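Local coordinates for member of s1p family of ribosomal proteins (PDB 5YH1), which probably acts as a manganese-dependent exonuclease of the DHH family on nucleic acids, the chain here being the DHH-domain part of a longer protein, at residues 119-122 and 123-127; 33-36 and 37-40; 173-176 and 177-180. All blocks are in the same frame, centred on the assembly; numbering follows the deposited sequence.

In the fold
All three contacts are local and partly buried, yet their chemistry follows their place in the fold. Contact 2 sits closest to the manganese site: helix 32-53 turns buried leucines inward and a hydrated ion pair outward. Contact 1 closes helix 109-126 and lies outermost, its centre about 29 Å from that of the chain against about 19 Å for the other two; here selenomethionine side chains and an ion pair meet the second subunit. Contact 3 is no long helix but a short, weakly bonded strand running into a 3-10 turn, where one carboxylate accepts a backbone N-H. Contacts 1 and 3 both belong to the DHH family region.

Contact 1 of 3, residues 119-122 and 123-127; sequences MMED and HMRFG
Glu-121 and Arg-125, one helical turn apart near the end of helix 109-126, supply the ionic part of this contact. Their side chains run alongside each other, and Glu-121 OE2 forms a salt bridge with Arg-125 NH1 at 3.2 Å. The oxygen lies in the guanidinium plane, but the donor comes from above the carboxylate, 40° out of its plane. Arg-125 extends from CG to NE, with CG trans to the backbone N (chi1 -167°), which carries the guanidinium out beside the glutamate.

Apolar packing comes from the selenomethionines Met-120 and Met-124. Met-124, bent at chi3, folds its CE back against the Met-120 backbone, 3.2 Å from Met-120 O and 4.1 Å from Met-120 CB. Met-120 bends at chi2 and chi3, bringing its CE to 4.2 Å from His-123 CD2, oblique to the imidazole ring.

A third kind of contact sets the carboxylate of Asp-122 at the ring edge of Phe-126, with OD1 3.7 Å from CD2. Beneath these side chains run the i to i+4 backbone bonds, among them Arg-125 N to Glu-121 O at 2.8 Å. Gly-127, with positive phi, ends the helical run.

Glu-91 OE1 of the second subunit forms a salt bridge with Arg-125 NH2, and Trp-94 of that subunit packs on Glu-121, Met-124 and Arg-125. Two carboxylates thus share the guanidinium's charge and restrict its rotation at the interface.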
# COMPACT_ATOMS: atom_id res chain seq x y z
N MSE A 119 9.13 -15.81 7.54
CA MSE A 119 9.97 -16.99 7.82
C MSE A 119 9.45 -17.77 9.01
O MSE A 119 9.53 -18.99 9.04
CB MSE A 119 11.45 -16.62 7.98
CG MSE A 119 11.75 -16.02 9.36
SE MSE A 119 13.62 -15.46 9.65
CE MSE A 119 13.84 -14.11 8.24
N MSE A 120 8.90 -17.07 10.01
CA MSE A 120 8.36 -17.75 11.19
C MSE A 120 7.09 -18.51 10.84
O MSE A 120 6.84 -19.58 11.39
CB MSE A 120 8.14 -16.76 12.33
CG MSE A 120 9.44 -16.37 13.02
SE MSE A 120 10.38 -17.95 13.76
CE MSE A 120 8.93 -18.64 14.92
N GLU A 121 6.30 -18.00 9.91
CA GLU A 121 5.12 -18.75 9.46
C GLU A 121 5.51 -20.05 8.76
O GLU A 121 4.93 -21.10 9.04
CB GLU A 121 4.23 -17.93 8.53
CG GLU A 121 3.05 -18.75 8.04
CD GLU A 121 1.94 -17.93 7.44
OE1 GLU A 121 1.71 -16.79 7.89
OE2 GLU A 121 1.28 -18.44 6.51
N ASP A 122 6.46 -19.99 7.83
CA ASP A 122 6.94 -21.20 7.15
C ASP A 122 7.55 -22.18 8.14
O ASP A 122 7.35 -23.39 8.01
CB ASP A 122 7.95 -20.85 6.06
CG ASP A 122 7.31 -20.26 4.82
OD1 ASP A 122 6.08 -20.32 4.66
OD2 ASP A 122 8.06 -19.73 3.99
N HIS A 123 8.28 -21.67 9.11
CA HIS A 123 8.84 -22.49 10.16
C HIS A 123 7.75 -23.25 10.93
O HIS A 123 7.77 -24.47 10.99
CB HIS A 123 9.65 -21.63 11.12
CG HIS A 123 10.35 -22.40 12.19
ND1 HIS A 123 11.30 -23.36 11.91
CD2 HIS A 123 10.26 -22.35 13.54
CE1 HIS A 123 11.77 -23.86 13.04
NE2 HIS A 123 11.15 -23.27 14.04
N MSE A 124 6.78 -22.52 11.46
CA MSE A 124 5.74 -23.12 12.30
C MSE A 124 4.79 -23.95 11.50
O MSE A 124 4.37 -25.01 11.93
CB MSE A 124 4.94 -22.03 13.01
CG MSE A 124 5.78 -21.26 14.03
SE MSE A 124 4.75 -19.76 14.80
CE MSE A 124 4.56 -18.51 13.30
N ARG A 125 4.42 -23.48 10.32
CA ARG A 125 3.37 -24.14 9.55
C ARG A 125 3.86 -25.36 8.76
O ARG A 125 3.17 -26.37 8.70
CB ARG A 125 2.73 -23.12 8.61
CG ARG A 125 1.43 -23.57 7.98
CD ARG A 125 0.85 -22.42 7.20
NE ARG A 125 -0.46 -22.76 6.66
CZ ARG A 125 -1.32 -21.88 6.16
NH1 ARG A 125 -1.03 -20.59 6.12
NH2 ARG A 125 -2.48 -22.30 5.70
N PHE A 126 5.04 -25.25 8.15
CA PHE A 126 5.56 -26.32 7.30
C PHE A 126 6.82 -26.99 7.84
O PHE A 126 7.33 -27.91 7.23
CB PHE A 126 5.84 -25.79 5.89
CG PHE A 126 4.67 -25.09 5.28
CD1 PHE A 126 3.51 -25.79 4.96
CD2 PHE A 126 4.71 -23.72 5.03
CE1 PHE A 126 2.42 -25.14 4.40
CE2 PHE A 126 3.63 -23.07 4.47
CZ PHE A 126 2.48 -23.77 4.16
N GLY A 127 7.34 -26.53 8.98
CA GLY A 127 8.56 -27.10 9.56
C GLY A 127 9.85 -26.71 8.86
O GLY A 127 10.89 -27.30 9.12

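Contact 2 of 3, residues 33-36 and 37-40; sequences VLEA and LKPK
Val-33 and Leu-37 lie side by side one turn apart on helix 32-53, both pointing the same way, and meet where Val-33 CG1 stands 4.1 Å from Leu-37 CD1. The valine presents CG1 because that methyl is trans to its backbone N (chi1 174°). Leu-37 also passes its CG over the carbonyl oxygen of Val-33, at 3.4 Å, the oxygen that accepts the Leu-37 N-H; the same N-H makes a weak second bond to Leu-34 O.

Around the helix, Glu-35 and Lys-38 likewise run alongside each other in one direction. The glutamate folds at chi2 (-59°) while the lysine stays extended beyond CG, and Glu-35 OE1 comes 3.8 Å from Lys-38 CD. The direct salt bridge from Glu-35 OE1 to Lys-38 NZ is long, at 4.0 Å. A water also spans the pair: it accepts from Lys-38 NZ at 2.8 Å and donates to Glu-35 OE2 at 2.5 Å, a short distance whose exact value is uncertain. The stronger partner of Lys-38 NZ is Asp-24, whose OD1 forms a salt bridge with it.

Pro-39 has no N-H to give, and the helix kinks here; Lys-38 N bonds to Glu-35 O, three residues back. Leu-37 packs on Leu-202 of helix 199-210, and its side chain comes about 8 Å from that of His-163, a manganese ligand. The whole is an amphipathic helix with a proline kink, its apolar side packed beside the metal-bearing DHH core.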
# COMPACT_ATOMS: atom_id res chain seq x y z
N VAL A 33 41.82 -6.14 -6.07
CA VAL A 33 40.73 -6.02 -5.10
C VAL A 33 39.98 -7.34 -4.98
O VAL A 33 39.81 -7.86 -3.89
CB VAL A 33 39.80 -4.85 -5.45
CG1 VAL A 33 38.59 -4.82 -4.51
CG2 VAL A 33 40.57 -3.54 -5.33
N LEU A 34 39.57 -7.92 -6.11
CA LEU A 34 38.88 -9.21 -6.07
C LEU A 34 39.76 -10.28 -5.46
O LEU A 34 39.28 -11.08 -4.64
CB LEU A 34 38.44 -9.64 -7.46
CG LEU A 34 37.23 -8.88 -8.00
CD1 LEU A 34 36.99 -9.23 -9.46
CD2 LEU A 34 35.97 -9.16 -7.18
N GLU A 35 41.05 -10.31 -5.83
CA GLU A 35 41.99 -11.28 -5.26
C GLU A 35 42.03 -11.17 -3.75
O GLU A 35 41.98 -12.17 -3.07
CB GLU A 35 43.41 -11.12 -5.83
CG GLU A 35 43.56 -11.55 -7.28
CD GLU A 35 43.20 -13.00 -7.54
OE1 GLU A 35 43.30 -13.84 -6.61
OE2 GLU A 35 42.82 -13.32 -8.69
N ALA A 36 42.11 -9.95 -3.24
CA ALA A 36 42.10 -9.74 -1.80
C ALA A 36 40.75 -10.16 -1.15
O ALA A 36 40.73 -10.58 0.01
CB ALA A 36 42.42 -8.28 -1.49
N LEU A 37 39.65 -10.08 -1.89
CA LEU A 37 38.31 -10.46 -1.39
C LEU A 37 38.00 -11.94 -1.56
O LEU A 37 36.96 -12.41 -1.11
CB LEU A 37 37.23 -9.67 -2.13
CG LEU A 37 37.15 -8.18 -1.87
CD1 LEU A 37 36.12 -7.57 -2.81
CD2 LEU A 37 36.80 -7.88 -0.41
N LYS A 38 38.88 -12.67 -2.22
CA LYS A 38 38.63 -14.08 -2.55
C LYS A 38 38.21 -14.97 -1.37
O LYS A 38 37.27 -15.75 -1.50
CB LYS A 38 39.85 -14.68 -3.23
CG LYS A 38 39.60 -15.96 -3.99
CD LYS A 38 40.78 -16.19 -4.90
CE LYS A 38 40.70 -17.49 -5.65
NZ LYS A 38 41.50 -17.38 -6.90
N PRO A 39 38.92 -14.89 -0.24
CA PRO A 39 38.50 -15.72 0.89
C PRO A 39 37.04 -15.47 1.34
O PRO A 39 36.31 -16.42 1.62
CB PRO A 39 39.49 -15.34 2.01
CG PRO A 39 40.68 -14.79 1.29
CD PRO A 39 40.10 -14.07 0.11
N LYS A 40 36.63 -14.21 1.40
CA LYS A 40 35.25 -13.87 1.78
C LYS A 40 34.25 -14.21 0.68
O LYS A 40 33.15 -14.65 0.95
CB LYS A 40 35.15 -12.42 2.19
CG LYS A 40 36.13 -12.08 3.30
CD LYS A 40 35.65 -10.96 4.20
CE LYS A 40 36.72 -9.91 4.43
NZ LYS A 40 36.21 -8.81 5.31
O HOH W 1 42.08 -15.65 -8.96

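Contact 3 of 3, residues 173-176 and 177-180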
# COMPACT_ATOMS: atom_id res chain seq x y z
N ASP A 173 40.66 -3.74 8.86
CA ASP A 173 39.77 -4.44 7.92
C ASP A 173 38.48 -4.95 8.59
O ASP A 173 37.91 -5.95 8.16
CB ASP A 173 40.53 -5.59 7.24
CG ASP A 173 41.12 -6.57 8.22
OD1 ASP A 173 40.88 -6.43 9.43
OD2 ASP A 173 41.84 -7.49 7.77
N LYS A 174 38.02 -4.26 9.63
CA LYS A 174 36.76 -4.61 10.29
C LYS A 174 35.96 -3.38 10.69
O LYS A 174 36.49 -2.44 11.29
CB LYS A 174 37.02 -5.49 11.51
CG LYS A 174 35.78 -6.23 11.97
CD LYS A 174 36.06 -7.26 13.06
CE LYS A 174 34.83 -8.12 13.31
NZ LYS A 174 34.92 -8.88 14.58
N ALA A 175 34.67 -3.39 10.35
CA ALA A 175 33.76 -2.32 10.69
C ALA A 175 32.75 -2.79 11.72
O ALA A 175 32.59 -3.98 11.94
CB ALA A 175 33.04 -1.82 9.46
N LYS A 176 32.06 -1.83 12.32
CA LYS A 176 31.07 -2.10 13.35
C LYS A 176 30.00 -3.10 12.89
O LYS A 176 29.68 -4.05 13.60
CB LYS A 176 30.40 -0.79 13.79
CG LYS A 176 29.59 -0.93 15.07
CD LYS A 176 28.94 0.39 15.46
CE LYS A 176 28.20 0.25 16.78
NZ LYS A 176 27.18 1.33 16.96
N VAL A 177 29.49 -2.90 11.67
CA VAL A 177 28.45 -3.77 11.12
C VAL A 177 28.90 -5.23 11.03
O VAL A 177 28.06 -6.13 11.09
CB VAL A 177 27.97 -3.29 9.72
CG1 VAL A 177 29.04 -3.54 8.66
CG2 VAL A 177 26.67 -3.98 9.33
N ASP A 178 30.20 -5.46 10.87
CA ASP A 178 30.72 -6.83 10.67
C ASP A 178 30.48 -7.75 11.87
O ASP A 178 30.40 -8.97 11.70
CB ASP A 178 32.22 -6.82 10.35
CG ASP A 178 32.52 -6.22 8.98
OD1 ASP A 178 31.80 -6.54 8.01
OD2 ASP A 178 33.47 -5.44 8.87
N GLU A 179 30.35 -7.18 13.06
CA GLU A 179 30.04 -7.98 14.25
C GLU A 179 28.63 -8.59 14.22
O GLU A 179 28.36 -9.53 14.95
CB GLU A 179 30.19 -7.15 15.52
CG GLU A 179 31.63 -6.70 15.77
CD GLU A 179 31.75 -5.68 16.89
OE1 GLU A 179 30.91 -4.75 16.97
OE2 GLU A 179 32.70 -5.80 17.69
N TYR A 180 27.75 -8.07 13.36
CA TYR A 180 26.38 -8.55 13.30
C TYR A 180 26.08 -9.44 12.10
O TYR A 180 24.97 -9.93 11.97
CB TYR A 180 25.41 -7.37 13.30
CG TYR A 180 25.55 -6.51 14.53
CD1 TYR A 180 24.79 -6.76 15.67
CD2 TYR A 180 26.45 -5.45 14.56
CE1 TYR A 180 24.92 -5.97 16.80
CE2 TYR A 180 26.59 -4.66 15.69
CZ TYR A 180 25.82 -4.93 16.80
OH TYR A 180 25.95 -4.13 17.91
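A 3-10 segment begins here, where a short, weakly bonded strand, 174-175, turns toward strand 183-185 of the parallel sheet, and the side chain of Asp-178 reaches back to the backbone just ahead of the turn. Ala-175 N donates to Asp-178 OD2 at 2.8 Å with an almost straight N-H...O angle of 172°, meeting the oxygen on its anti side, somewhat out of the carboxylate plane. Asp-178 N in turn makes the ordinary i to i+3 backbone bond to Ala-175 O at 3.0 Å. The aspartate CG, trans to its own carbonyl carbon (chi1 -69°), brings the carboxylate back over the start of the turn.

Lys-174 slides past Asp-178 in the opposite direction, its CG 3.9 Å from OD2. The lysine then crosses Glu-179 at about a right angle, where Lys-174 NZ meets the methylene Glu-179 CG at 4.1 Å; the charged ends of the two are not in contact. Further round the turn, Glu-179 N donates to Lys-176 O at 3.2 Å. That carbonyl oxygen also lies at the edge of the Tyr-180 ring, 3.6 Å from CD2, while the ring itself packs on helix 145-152.

Both carboxylate oxygens of Asp-178 have further partners: His-184 ND1 bonds OD1 and His-189 NE2 bonds OD2. OD2 is thus shared by Ala-175 N and His-189, and one acidic group ties the strand end to the chain that follows while restraining the rotation of both imidazoles.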